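Side-chain contacts in haloacid delahogenase-like family hydrolase (Xanthomonas campestris pv. campestris, PDB 2PKE), which probably acts as a magnesium-dependent phosphatase of the haloacid dehalogenase (HAD) superfamily: residues A[19-24]-A[142-147]; A[28-33]-A[108-113]; A[119-124]-A[152-157]. All coordinates share one frame; numbering follows the deposited sequence.

Interaction 1: residues A[19-24]-A[142-147]. With MG (magnesium ion), chain C.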
ATOM      1  N   ASP A  19     -10.775   9.671   8.525  1.00 16.42           N
ATOM      2  CA  ASP A  19      -9.701   8.756   8.951  1.00 16.77           C
ATOM      3  C   ASP A  19     -10.283   7.388   9.349  1.00 19.22           C
ATOM      4  O   ASP A  19     -11.490   7.237   9.578  1.00 21.54           O
ATOM      5  CB  ASP A  19      -8.948   9.386  10.131  1.00 15.61           C
ATOM      6  CG  ASP A  19      -7.818   8.537  10.668  1.00 19.40           C
ATOM      7  OD1 ASP A  19      -7.040   7.948   9.872  1.00 23.09           O
ATOM      8  OD2 ASP A  19      -7.686   8.444  11.930  1.00 19.99           O
ATOM      9  N   GLY A  20      -9.446   6.357   9.410  1.00 21.63           N
ATOM     10  CA  GLY A  20      -9.959   5.051   9.888  1.00 21.63           C
ATOM     11  C   GLY A  20      -9.567   4.765  11.335  1.00 20.85           C
ATOM     12  O   GLY A  20     -10.398   4.790  12.247  1.00 21.66           O
ATOM     13  N   ASP A  21      -8.301   4.452  11.529  1.00 22.81           N
ATOM     14  CA  ASP A  21      -7.796   3.987  12.824  1.00 20.44           C
ATOM     15  C   ASP A  21      -8.057   5.035  13.898  1.00 21.32           C
ATOM     16  O   ASP A  21      -7.653   6.208  13.764  1.00 19.30           O
ATOM     17  CB  ASP A  21      -6.282   3.760  12.758  1.00 19.35           C
ATOM     18  CG  ASP A  21      -5.849   2.531  11.945  1.00 21.01           C
ATOM     19  OD1 ASP A  21      -6.561   1.557  11.752  1.00 23.54           O
ATOM     20  OD2 ASP A  21      -4.672   2.514  11.542  1.00 22.98           O
ATOM     21  N   ASP A  22      -8.811   4.647  14.910  1.00 20.25           N
ATOM     22  CA  ASP A  22      -9.114   5.481  16.064  1.00 19.82           C
ATOM     23  C   ASP A  22     -10.092   6.617  15.781  1.00 20.15           C
ATOM     24  O   ASP A  22     -10.265   7.511  16.627  1.00 20.47           O
ATOM     25  CB  ASP A  22      -7.835   6.022  16.690  1.00 19.84           C
ATOM     26  CG  ASP A  22      -6.816   4.937  16.908  1.00 24.93           C
ATOM     27  OD1 ASP A  22      -7.171   3.940  17.568  1.00 19.75           O
ATOM     28  OD2 ASP A  22      -5.715   5.067  16.326  1.00 23.69           O
ATOM     29  N   THR A  23     -10.734   6.537  14.614  1.00 20.46           N
ATOM     30  CA  THR A  23     -11.774   7.468  14.178  1.00 20.24           C
ATOM     31  C   THR A  23     -13.070   6.652  13.855  1.00 17.95           C
ATOM     32  O   THR A  23     -14.133   6.881  14.462  1.00 19.64           O
ATOM     33  CB  THR A  23     -11.358   8.316  12.945  1.00 21.17           C
ATOM     34  OG1 THR A  23     -10.249   9.159  13.280  1.00 20.80           O
ATOM     35  CG2 THR A  23     -12.547   9.157  12.468  1.00 23.24           C
ATOM     36  N   LEU A  24     -12.967   5.718  12.904  1.00 20.38           N
ATOM     37  CA  LEU A  24     -14.069   4.801  12.579  1.00 20.72           C
ATOM     38  C   LEU A  24     -14.046   3.500  13.408  1.00 19.94           C
ATOM     39  O   LEU A  24     -15.093   2.924  13.670  1.00 22.45           O
ATOM     40  CB  LEU A  24     -14.078   4.451  11.084  1.00 19.56           C
ATOM     41  CG  LEU A  24     -14.117   5.606  10.076  1.00 22.38           C
ATOM     42  CD1 LEU A  24     -13.922   5.024   8.693  1.00 23.48           C
ATOM     43  CD2 LEU A  24     -15.415   6.356  10.186  1.00 19.22           C
ATOM     44  N   GLU A 142      -7.029  -1.895   3.783  1.00 22.99           N
ATOM     45  CA  GLU A 142      -8.112  -2.465   2.980  1.00 22.82           C
ATOM     46  C   GLU A 142      -8.849  -3.582   3.722  1.00 23.11           C
ATOM     47  O   GLU A 142     -10.073  -3.666   3.699  1.00 20.17           O
ATOM     48  CB  GLU A 142      -7.567  -2.991   1.679  1.00 25.15           C
ATOM     49  CG  GLU A 142      -7.382  -1.916   0.638  1.00 26.22           C
ATOM     50  CD  GLU A 142      -6.838  -2.514  -0.645  1.00 31.67           C
ATOM     51  OE1 GLU A 142      -6.447  -3.697  -0.628  1.00 35.49           O
ATOM     52  OE2 GLU A 142      -6.783  -1.797  -1.651  1.00 39.70           O
ATOM     53  N   GLN A 143      -8.094  -4.414   4.438  1.00 22.71           N
ATOM     54  CA  GLN A 143      -8.701  -5.481   5.215  1.00 25.08           C
ATOM     55  C   GLN A 143      -9.506  -4.935   6.403  1.00 22.21           C
ATOM     56  O   GLN A 143     -10.568  -5.469   6.720  1.00 20.03           O
ATOM     57  CB  GLN A 143      -7.667  -6.533   5.604  1.00 23.41           C
ATOM     58  CG  GLN A 143      -7.233  -7.480   4.426  1.00 37.23           C
ATOM     59  CD  GLN A 143      -8.395  -7.969   3.503  1.00 48.25           C
ATOM     60  OE1 GLN A 143      -8.277  -7.940   2.275  1.00 53.73           O
ATOM     61  NE2 GLN A 143      -9.513  -8.398   4.098  1.00 47.52           N
ATOM     62  N   LYS A 144      -9.060  -3.855   7.017  1.00 20.62           N
ATOM     63  CA  LYS A 144      -9.766  -3.257   8.151  1.00 22.12           C
ATOM     64  C   LYS A 144     -11.121  -2.722   7.704  1.00 22.29           C
ATOM     65  O   LYS A 144     -12.114  -3.030   8.340  1.00 20.04           O
ATOM     66  CB  LYS A 144      -8.945  -2.176   8.860  1.00 22.40           C
ATOM     67  CG  LYS A 144      -7.643  -2.672   9.591  1.00 20.09           C
ATOM     68  CD  LYS A 144      -7.177  -1.623  10.630  1.00 24.82           C
ATOM     69  CE  LYS A 144      -5.696  -1.405  10.765  1.00 29.17           C
ATOM     70  NZ  LYS A 144      -5.309  -0.855  12.147  1.00 29.98           N
ATOM     71  N   ILE A 145     -11.167  -1.994   6.589  1.00 19.59           N
ATOM     72  CA  ILE A 145     -12.464  -1.530   6.094  1.00 24.24           C
ATOM     73  C   ILE A 145     -13.417  -2.707   5.802  1.00 24.69           C
ATOM     74  O   ILE A 145     -14.595  -2.610   6.064  1.00 24.85           O
ATOM     75  CB  ILE A 145     -12.329  -0.500   4.932  1.00 27.96           C
ATOM     76  CG1 ILE A 145     -13.696   0.053   4.525  1.00 27.38           C
ATOM     77  CG2 ILE A 145     -11.629  -1.073   3.718  1.00 31.56           C
ATOM     78  CD1 ILE A 145     -14.399   0.861   5.642  1.00 25.93           C
ATOM     79  N   GLU A 146     -12.918  -3.812   5.283  1.00 27.41           N
ATOM     80  CA  GLU A 146     -13.783  -4.990   5.017  1.00 29.79           C
ATOM     81  C   GLU A 146     -14.220  -5.665   6.332  1.00 29.81           C
ATOM     82  O   GLU A 146     -15.397  -5.897   6.518  1.00 32.36           O
ATOM     83  CB  GLU A 146     -13.090  -5.936   4.014  1.00 31.62           C
ATOM     84  CG  GLU A 146     -13.992  -7.078   3.351  1.00 37.27           C
ATOM     85  CD  GLU A 146     -15.163  -6.597   2.395  1.00 52.94           C
ATOM     86  OE1 GLU A 146     -15.000  -5.608   1.624  1.00 57.06           O
ATOM     87  OE2 GLU A 146     -16.249  -7.238   2.419  1.00 53.03           O
ATOM     88  N   GLN A 147     -13.300  -5.894   7.269  1.00 26.77           N
ATOM     89  CA  GLN A 147     -13.610  -6.449   8.595  1.00 31.82           C
ATOM     90  C   GLN A 147     -14.603  -5.592   9.364  1.00 28.79           C
ATOM     91  O   GLN A 147     -15.272  -6.088  10.257  1.00 31.00           O
ATOM     92  CB  GLN A 147     -12.352  -6.539   9.505  1.00 29.77           C
ATOM     93  CG  GLN A 147     -11.186  -7.486   9.106  1.00 36.96           C
ATOM     94  CD  GLN A 147      -9.921  -7.341  10.022  1.00 38.69           C
ATOM     95  OE1 GLN A 147      -8.916  -6.694   9.646  1.00 47.09           O
ATOM     96  NE2 GLN A 147      -9.986  -7.935  11.227  1.00 49.68           N
TER
HETATM   97 MG    MG C 300      -6.415   7.791  13.311  1.00 19.59          MG
HETATM   98  O   HOH W   1      -5.463   6.885  11.618  1.00 16.63           O
HETATM   99  O   HOH W   2      -2.620   0.299  11.478  1.00 21.39           O
HETATM  100  O   HOH W   3      -5.166   7.190  14.848  1.00 20.26           O
HETATM  101  O   HOH W   4      -5.273   9.605  12.930  1.00 16.92           O
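A single ion pair, Asp21 with Lys144, carries this whole contact, and its aspartate divides its work: the backbone O binds the magnesium ion while the carboxylate turns to the lysine. Asp19, Asp21 and Thr23 match the HAD-type DxDx(T/V) motif, in the loop after strand 15-18. Lys144 reaches this loop from helix 138-148. Lys144 NZ donates to Asp21 OD1 at 2.7 Å, meeting the oxygen from above the carboxylate plane, 37° out of it, and the two side chains cross at about a right angle. A bend in the lysine chain at its third torsion (chi3 -142°) brings NZ round to the acid. One water ties the pair together a second time, donating to Asp21 OD2 and accepting from Lys144 NZ. Further bonds come from Trp25 NE1 to OD1, from Gln141 NE2 to OD2, and between His109 NE2 and the lysine; with its carboxylate held at both oxygens, Asp21 has its rotation fixed. Asp19 OD1 forms a salt bridge of its own with Lys163. The magnesium shell joins one oxygen each from Asp19, Asp21 and Asn187 to three waters. Asp19 OD2 lies 2.0 Å from the metal and Asp21 O 2.1 Å, while the water bound to Asp19 OD1 at 2.6 Å also sits on the metal.

Interaction 2: residues A[28-33]-A[108-113]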
ATOM      1  N   GLU A  28      -5.605   1.788  18.226  1.00 27.02           N
ATOM      2  CA  GLU A  28      -4.568   2.067  19.182  1.00 27.39           C
ATOM      3  C   GLU A  28      -4.578   1.064  20.338  1.00 24.40           C
ATOM      4  O   GLU A  28      -3.539   0.707  20.838  1.00 22.23           O
ATOM      5  CB  GLU A  28      -4.718   3.487  19.733  1.00 29.23           C
ATOM      6  CG  GLU A  28      -3.494   3.938  20.489  1.00 29.55           C
ATOM      7  CD  GLU A  28      -2.222   3.987  19.608  1.00 43.79           C
ATOM      8  OE1 GLU A  28      -2.316   4.248  18.371  1.00 49.24           O
ATOM      9  OE2 GLU A  28      -1.113   3.780  20.168  1.00 50.60           O
ATOM     10  N   ASP A  29      -5.753   0.617  20.754  1.00 25.32           N
ATOM     11  CA  ASP A  29      -5.866  -0.373  21.828  1.00 25.24           C
ATOM     12  C   ASP A  29      -4.978  -1.560  21.524  1.00 26.33           C
ATOM     13  O   ASP A  29      -4.321  -2.103  22.401  1.00 25.43           O
ATOM     14  CB  ASP A  29      -7.293  -0.938  21.964  1.00 26.02           C
ATOM     15  CG  ASP A  29      -8.339   0.113  22.282  1.00 33.67           C
ATOM     16  OD1 ASP A  29      -8.415   1.129  21.575  1.00 35.50           O
ATOM     17  OD2 ASP A  29      -9.133  -0.123  23.215  1.00 44.27           O
ATOM     18  N   TYR A  30      -5.021  -2.003  20.268  1.00 24.12           N
ATOM     19  CA  TYR A  30      -4.262  -3.175  19.841  1.00 24.98           C
ATOM     20  C   TYR A  30      -2.769  -2.934  19.729  1.00 24.99           C
ATOM     21  O   TYR A  30      -1.972  -3.832  19.978  1.00 22.13           O
ATOM     22  CB  TYR A  30      -4.846  -3.744  18.541  1.00 26.65           C
ATOM     23  CG  TYR A  30      -6.279  -4.203  18.757  1.00 28.95           C
ATOM     24  CD1 TYR A  30      -6.544  -5.429  19.330  1.00 38.25           C
ATOM     25  CD2 TYR A  30      -7.351  -3.379  18.459  1.00 34.05           C
ATOM     26  CE1 TYR A  30      -7.829  -5.838  19.577  1.00 38.25           C
ATOM     27  CE2 TYR A  30      -8.649  -3.782  18.712  1.00 34.66           C
ATOM     28  CZ  TYR A  30      -8.877  -5.014  19.272  1.00 37.92           C
ATOM     29  OH  TYR A  30     -10.161  -5.450  19.530  1.00 40.63           O
ATOM     30  N   TYR A  31      -2.393  -1.729  19.333  1.00 23.68           N
ATOM     31  CA  TYR A  31      -1.017  -1.349  19.338  1.00 22.96           C
ATOM     32  C   TYR A  31      -0.492  -1.242  20.786  1.00 21.03           C
ATOM     33  O   TYR A  31       0.647  -1.589  21.072  1.00 22.13           O
ATOM     34  CB  TYR A  31      -0.840  -0.052  18.568  1.00 24.29           C
ATOM     35  CG  TYR A  31      -0.864  -0.248  17.086  1.00 25.01           C
ATOM     36  CD1 TYR A  31       0.218  -0.790  16.436  1.00 23.43           C
ATOM     37  CD2 TYR A  31      -1.961   0.113  16.324  1.00 31.06           C
ATOM     38  CE1 TYR A  31       0.224  -0.977  15.034  1.00 31.94           C
ATOM     39  CE2 TYR A  31      -1.967  -0.064  14.956  1.00 33.27           C
ATOM     40  CZ  TYR A  31      -0.863  -0.604  14.321  1.00 31.79           C
ATOM     41  OH  TYR A  31      -0.878  -0.771  12.985  1.00 33.32           O
ATOM     42  N   ARG A  32      -1.304  -0.750  21.701  1.00 22.35           N
ATOM     43  CA  ARG A  32      -0.873  -0.697  23.100  1.00 26.11           C
ATOM     44  C   ARG A  32      -0.690  -2.098  23.681  1.00 23.06           C
ATOM     45  O   ARG A  32       0.194  -2.338  24.532  1.00 20.97           O
ATOM     46  CB  ARG A  32      -1.869   0.112  23.929  1.00 27.61           C
ATOM     47  CG  ARG A  32      -1.689   1.596  23.775  1.00 38.96           C
ATOM     48  CD  ARG A  32      -2.839   2.341  24.431  1.00 52.81           C
ATOM     49  NE  ARG A  32      -2.378   3.483  25.219  1.00 63.89           N
ATOM     50  CZ  ARG A  32      -1.875   4.608  24.710  1.00 67.35           C
ATOM     51  NH1 ARG A  32      -1.745   4.766  23.387  1.00 67.44           N
ATOM     52  NH2 ARG A  32      -1.490   5.581  25.535  1.00 62.89           N
ATOM     53  N   THR A  33      -1.539  -3.022  23.255  1.00 24.20           N
ATOM     54  CA  THR A  33      -1.413  -4.433  23.667  1.00 25.84           C
ATOM     55  C   THR A  33      -0.119  -5.038  23.143  1.00 26.65           C
ATOM     56  O   THR A  33       0.585  -5.767  23.862  1.00 26.36           O
ATOM     57  CB  THR A  33      -2.580  -5.265  23.147  1.00 26.14           C
ATOM     58  OG1 THR A  33      -3.778  -4.780  23.760  1.00 29.98           O
ATOM     59  CG2 THR A  33      -2.386  -6.733  23.483  1.00 28.03           C
ATOM     60  N   GLN A 108      -3.797  -8.901  12.157  1.00 32.99           N
ATOM     61  CA  GLN A 108      -5.150  -9.430  12.041  1.00 34.69           C
ATOM     62  C   GLN A 108      -5.960  -8.989  13.247  1.00 33.16           C
ATOM     63  O   GLN A 108      -6.808  -9.733  13.716  1.00 32.13           O
ATOM     64  CB  GLN A 108      -5.153 -10.939  12.033  1.00 34.55           C
ATOM     65  CG  GLN A 108      -4.034 -11.609  11.346  1.00 43.32           C
ATOM     66  CD  GLN A 108      -3.988 -13.066  11.747  1.00 53.05           C
ATOM     67  OE1 GLN A 108      -2.966 -13.584  12.220  1.00 54.47           O
ATOM     68  NE2 GLN A 108      -5.128 -13.737  11.605  1.00 61.87           N
ATOM     69  N   HIS A 109      -5.705  -7.794  13.765  1.00 33.08           N
ATOM     70  CA  HIS A 109      -6.389  -7.412  15.000  1.00 32.78           C
ATOM     71  C   HIS A 109      -7.868  -7.271  14.696  1.00 31.89           C
ATOM     72  O   HIS A 109      -8.241  -6.883  13.585  1.00 30.44           O
ATOM     73  CB  HIS A 109      -5.781  -6.183  15.738  1.00 32.47           C
ATOM     74  CG  HIS A 109      -6.034  -4.839  15.108  1.00 34.06           C
ATOM     75  ND1 HIS A 109      -7.294  -4.285  14.972  1.00 32.27           N
ATOM     76  CD2 HIS A 109      -5.162  -3.902  14.659  1.00 27.46           C
ATOM     77  CE1 HIS A 109      -7.184  -3.083  14.423  1.00 36.00           C
ATOM     78  NE2 HIS A 109      -5.899  -2.824  14.231  1.00 35.33           N
ATOM     79  N   PRO A 110      -8.711  -7.644  15.675  1.00 32.02           N
ATOM     80  CA  PRO A 110     -10.154  -7.465  15.481  1.00 33.66           C
ATOM     81  C   PRO A 110     -10.445  -6.002  15.147  1.00 32.45           C
ATOM     82  O   PRO A 110      -9.845  -5.108  15.747  1.00 34.07           O
ATOM     83  CB  PRO A 110     -10.767  -7.847  16.847  1.00 32.94           C
ATOM     84  CG  PRO A 110      -9.626  -8.498  17.675  1.00 34.29           C
ATOM     85  CD  PRO A 110      -8.327  -8.193  17.000  1.00 31.57           C
ATOM     86  N   VAL A 111     -11.345  -5.766  14.195  1.00 33.21           N
ATOM     87  CA  VAL A 111     -11.776  -4.414  13.834  1.00 32.68           C
ATOM     88  C   VAL A 111     -13.170  -4.160  14.396  1.00 31.95           C
ATOM     89  O   VAL A 111     -14.202  -4.674  13.914  1.00 33.91           O
ATOM     90  CB  VAL A 111     -11.735  -4.185  12.297  1.00 31.72           C
ATOM     91  CG1 VAL A 111     -12.150  -2.789  11.964  1.00 35.84           C
ATOM     92  CG2 VAL A 111     -10.335  -4.456  11.770  1.00 34.38           C
ATOM     93  N   GLU A 112     -13.197  -3.351  15.440  1.00 31.79           N
ATOM     94  CA  GLU A 112     -14.422  -3.034  16.138  1.00 31.93           C
ATOM     95  C   GLU A 112     -14.746  -1.573  15.882  1.00 29.18           C
ATOM     96  O   GLU A 112     -14.034  -0.674  16.341  1.00 27.02           O
ATOM     97  CB  GLU A 112     -14.228  -3.289  17.621  1.00 31.37           C
ATOM     98  CG  GLU A 112     -15.336  -2.699  18.502  1.00 41.07           C
ATOM     99  CD  GLU A 112     -15.093  -2.935  19.993  1.00 39.41           C
ATOM    100  OE1 GLU A 112     -14.121  -3.659  20.348  1.00 47.25           O
ATOM    101  OE2 GLU A 112     -15.881  -2.389  20.796  1.00 45.74           O
ATOM    102  N   VAL A 113     -15.831  -1.349  15.151  1.00 24.48           N
ATOM    103  CA  VAL A 113     -16.274  -0.025  14.844  1.00 25.96           C
ATOM    104  C   VAL A 113     -16.698   0.696  16.133  1.00 25.78           C
ATOM    105  O   VAL A 113     -17.223   0.099  17.064  1.00 24.61           O
ATOM    106  CB  VAL A 113     -17.363  -0.052  13.720  1.00 24.66           C
ATOM    107  CG1 VAL A 113     -18.009   1.364  13.464  1.00 22.41           C
ATOM    108  CG2 VAL A 113     -16.754  -0.597  12.460  1.00 29.17           C
TER
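The first turn of helix 28-42 comes up to the extended loop that follows helix 93-107, and the backbones are closest at Tyr30 and His109, 6.8 Å between their CA atoms. Helix 28-42 opens the helical insertion after strand 15-18, consistent with a HAD cap, and 108-113 is the linker back to helix 117-125. The rings of Tyr30 and His109 run almost parallel, their planes differing by just 1°, but they are slid apart and barely overlap, with centroids 4.6 Å from each other. The slide exchanges CH-pi contacts, since Tyr30 CB sits over the imidazole face, 4.1 Å from the His109 ring centroid, and His109 CB does the same over the phenol ring. Further out, Pro110 crosses the outer part of the tyrosine at a slant, with Pro110 CD 3.5 Å from Tyr30 CE1 and its CG and CB near OH. The imidazole takes the position between backbone N and carbonyl carbon (chi1 74°), which folds it back toward its own chain. Both ring nitrogens are engaged, and the ring's rotation is set. His109 ND1 donates to Pro110 O, which lies almost in the ring plane, at 2.8 Å and nearly straight at 166°, with the nitrogen above the carbonyl plane.

Interaction 3: residues A[119-124]-A[152-157]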
ATOM      1  N   GLU A 119     -23.908   5.169  12.007  1.00 22.63           N
ATOM      2  CA  GLU A 119     -25.066   6.071  11.830  1.00 21.51           C
ATOM      3  C   GLU A 119     -24.608   7.455  11.377  1.00 21.43           C
ATOM      4  O   GLU A 119     -25.242   8.037  10.562  1.00 20.94           O
ATOM      5  CB  GLU A 119     -25.894   6.258  13.126  1.00 23.14           C
ATOM      6  CG  GLU A 119     -26.754   5.036  13.462  1.00 29.56           C
ATOM      7  CD  GLU A 119     -26.026   3.932  14.234  1.00 42.31           C
ATOM      8  OE1 GLU A 119     -24.781   4.023  14.478  1.00 39.11           O
ATOM      9  OE2 GLU A 119     -26.734   2.958  14.609  1.00 48.38           O
ATOM     10  N   ALA A 120     -23.544   7.972  11.996  1.00 23.32           N
ATOM     11  CA  ALA A 120     -22.913   9.276  11.630  1.00 22.25           C
ATOM     12  C   ALA A 120     -22.538   9.293  10.130  1.00 19.90           C
ATOM     13  O   ALA A 120     -22.945  10.180   9.375  1.00 19.48           O
ATOM     14  CB  ALA A 120     -21.689   9.505  12.499  1.00 21.64           C
ATOM     15  N   VAL A 121     -21.801   8.272   9.691  1.00 20.60           N
ATOM     16  CA  VAL A 121     -21.346   8.182   8.291  1.00 21.07           C
ATOM     17  C   VAL A 121     -22.513   8.111   7.307  1.00 22.19           C
ATOM     18  O   VAL A 121     -22.490   8.778   6.270  1.00 23.99           O
ATOM     19  CB  VAL A 121     -20.444   6.944   8.021  1.00 18.28           C
ATOM     20  CG1 VAL A 121     -20.040   6.873   6.548  1.00 15.80           C
ATOM     21  CG2 VAL A 121     -19.214   6.881   8.962  1.00 20.73           C
ATOM     22  N   ALA A 122     -23.497   7.252   7.604  1.00 22.49           N
ATOM     23  CA  ALA A 122     -24.702   7.129   6.783  1.00 22.28           C
ATOM     24  C   ALA A 122     -25.427   8.463   6.700  1.00 22.42           C
ATOM     25  O   ALA A 122     -25.943   8.854   5.641  1.00 18.24           O
ATOM     26  CB  ALA A 122     -25.665   5.991   7.389  1.00 21.07           C
ATOM     27  N   ALA A 123     -25.536   9.147   7.844  1.00 24.81           N
ATOM     28  CA  ALA A 123     -26.223  10.450   7.885  1.00 22.01           C
ATOM     29  C   ALA A 123     -25.516  11.471   6.995  1.00 24.00           C
ATOM     30  O   ALA A 123     -26.164  12.187   6.221  1.00 26.05           O
ATOM     31  CB  ALA A 123     -26.347  10.980   9.351  1.00 23.64           C
ATOM     32  N   ILE A 124     -24.180  11.530   7.099  1.00 20.63           N
ATOM     33  CA  ILE A 124     -23.394  12.450   6.288  1.00 19.46           C
ATOM     34  C   ILE A 124     -23.481  12.074   4.810  1.00 19.37           C
ATOM     35  O   ILE A 124     -23.709  12.949   3.963  1.00 22.18           O
ATOM     36  CB  ILE A 124     -21.958  12.515   6.743  1.00 18.32           C
ATOM     37  CG1 ILE A 124     -21.903  13.205   8.117  1.00 16.49           C
ATOM     38  CG2 ILE A 124     -21.092  13.245   5.682  1.00 18.05           C
ATOM     39  CD1 ILE A 124     -20.628  12.935   8.958  1.00 16.93           C
ATOM     40  N   ASP A 152     -19.738  -0.933   2.585  1.00 25.03           N
ATOM     41  CA  ASP A 152     -20.833  -0.437   1.780  1.00 26.62           C
ATOM     42  C   ASP A 152     -20.909   1.078   1.761  1.00 24.91           C
ATOM     43  O   ASP A 152     -21.441   1.625   0.803  1.00 29.56           O
ATOM     44  CB  ASP A 152     -22.188  -1.042   2.206  1.00 26.96           C
ATOM     45  CG  ASP A 152     -22.574  -0.659   3.618  1.00 27.52           C
ATOM     46  OD1 ASP A 152     -21.712  -0.658   4.504  1.00 24.95           O
ATOM     47  OD2 ASP A 152     -23.760  -0.384   3.844  1.00 31.59           O
ATOM     48  N   LEU A 153     -20.430   1.755   2.814  1.00 22.84           N
ATOM     49  CA  LEU A 153     -20.419   3.199   2.869  1.00 22.44           C
ATOM     50  C   LEU A 153     -19.161   3.837   2.302  1.00 22.24           C
ATOM     51  O   LEU A 153     -19.176   5.010   1.984  1.00 24.26           O
ATOM     52  CB  LEU A 153     -20.563   3.707   4.318  1.00 21.69           C
ATOM     53  CG  LEU A 153     -21.832   3.336   5.082  1.00 23.27           C
ATOM     54  CD1 LEU A 153     -21.701   3.666   6.563  1.00 21.25           C
ATOM     55  CD2 LEU A 153     -23.005   4.096   4.455  1.00 29.56           C
ATOM     56  N   PHE A 154     -18.078   3.081   2.183  1.00 22.19           N
ATOM     57  CA  PHE A 154     -16.825   3.618   1.715  1.00 28.33           C
ATOM     58  C   PHE A 154     -16.390   2.843   0.494  1.00 34.99           C
ATOM     59  O   PHE A 154     -15.503   2.004   0.577  1.00 39.83           O
ATOM     60  CB  PHE A 154     -15.782   3.572   2.812  1.00 28.54           C
ATOM     61  CG  PHE A 154     -16.031   4.566   3.898  1.00 24.88           C
ATOM     62  CD1 PHE A 154     -15.875   5.926   3.629  1.00 23.79           C
ATOM     63  CD2 PHE A 154     -16.432   4.154   5.187  1.00 25.21           C
ATOM     64  CE1 PHE A 154     -16.101   6.890   4.639  1.00 27.56           C
ATOM     65  CE2 PHE A 154     -16.672   5.108   6.206  1.00 21.51           C
ATOM     66  CZ  PHE A 154     -16.480   6.481   5.926  1.00 27.70           C
ATOM     67  N   PRO A 155     -17.044   3.117  -0.637  1.00 39.25           N
ATOM     68  CA  PRO A 155     -16.544   2.655  -1.925  1.00 43.82           C
ATOM     69  C   PRO A 155     -15.217   3.424  -2.280  1.00 43.78           C
ATOM     70  O   PRO A 155     -14.179   2.795  -2.615  1.00 44.61           O
ATOM     71  CB  PRO A 155     -17.713   2.960  -2.887  1.00 44.79           C
ATOM     72  CG  PRO A 155     -18.464   4.131  -2.255  1.00 45.84           C
ATOM     73  CD  PRO A 155     -18.251   3.962  -0.757  1.00 42.25           C
ATOM     74  N   ARG A 156     -15.242   4.755  -2.123  1.00 40.15           N
ATOM     75  CA  ARG A 156     -14.018   5.565  -2.241  1.00 37.77           C
ATOM     76  C   ARG A 156     -13.059   5.364  -1.049  1.00 34.74           C
ATOM     77  O   ARG A 156     -13.363   5.794   0.100  1.00 29.34           O
ATOM     78  CB  ARG A 156     -14.369   7.056  -2.313  1.00 39.72           C
ATOM     79  CG  ARG A 156     -15.358   7.444  -3.371  1.00 43.33           C
ATOM     80  CD  ARG A 156     -15.728   8.898  -3.224  1.00 47.28           C
ATOM     81  NE  ARG A 156     -16.277   9.385  -4.478  1.00 50.63           N
ATOM     82  CZ  ARG A 156     -17.562   9.346  -4.809  1.00 64.05           C
ATOM     83  NH1 ARG A 156     -18.475   8.867  -3.965  1.00 71.14           N
ATOM     84  NH2 ARG A 156     -17.941   9.801  -6.001  1.00 68.96           N
ATOM     85  N   ILE A 157     -11.904   4.746  -1.322  1.00 32.42           N
ATOM     86  CA  ILE A 157     -10.857   4.509  -0.291  1.00 33.20           C
ATOM     87  C   ILE A 157      -9.443   4.853  -0.770  1.00 30.15           C
ATOM     88  O   ILE A 157      -9.023   4.399  -1.838  1.00 28.38           O
ATOM     89  CB  ILE A 157     -10.898   3.076   0.135  1.00 31.49           C
ATOM     90  CG1 ILE A 157      -9.721   2.764   1.061  1.00 31.15           C
ATOM     91  CG2 ILE A 157     -11.066   2.211  -1.111  1.00 42.00           C
ATOM     92  CD1 ILE A 157      -9.040   1.457   0.789  1.00 34.49           C
TER
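Apolar contacts make up the whole of this meeting, and Val121 of helix 117-125 stands at its centre. Its CG1, placed opposite the backbone N by a chi1 of 178°, reaches two neighbours in the loop before strand 157-160. Leu153 CD1 and Phe154 CZ each lie 3.6 Å from Val121 CG1. The valine and leucine side chains approach at a slant, whereas the phenylalanine comes from the opposite direction to the valine, its CZ and CE2 end set obliquely to CG1, with CG2 a little farther off. A looser contact lies outside this group: Leu153 CD2 approaches Ala122 CB to 4.4 Å, on the more exposed side of the helix.

Beyond the two segments, the Phe154 ring meets Phe18 of strand 15-18 with the planes steeply inclined, about 75°, and it also touches Leu24 and the strand 129-135 residues Val130 and Leu132. A salt bridge joins the same two elements, Asp152 OD2 with Arg118 at the helix start. The arrangement is that of the Rossmann-like HAD core, a helix and the loop from helix 138-148 into strand 157-160 closing over one face of the parallel sheet beside the strand that leads to the metal-binding loop.

The three contacts join the metal loop to helix 138-148, helix 28-42 to its linker, and helix 117-125 to the loop before strand 157-160. Interaction 1, at the end of strand 15-18, is the hub: its centre is about 10 Å from that of interaction 2 and about 12 Å from that of interaction 3, while those two are about 21 Å apart and do not touch. Along the chain interaction 2 is nested within the loop closed by interaction 1, whose segments alternate with those of interaction 3. Lys144 and His109 join helix 138-148 to the linker, a probable Asp22 OD1 to Glu28 N bond joins the metal loop to helix 28-42, and Leu24 carries that loop into the packing over the sheet.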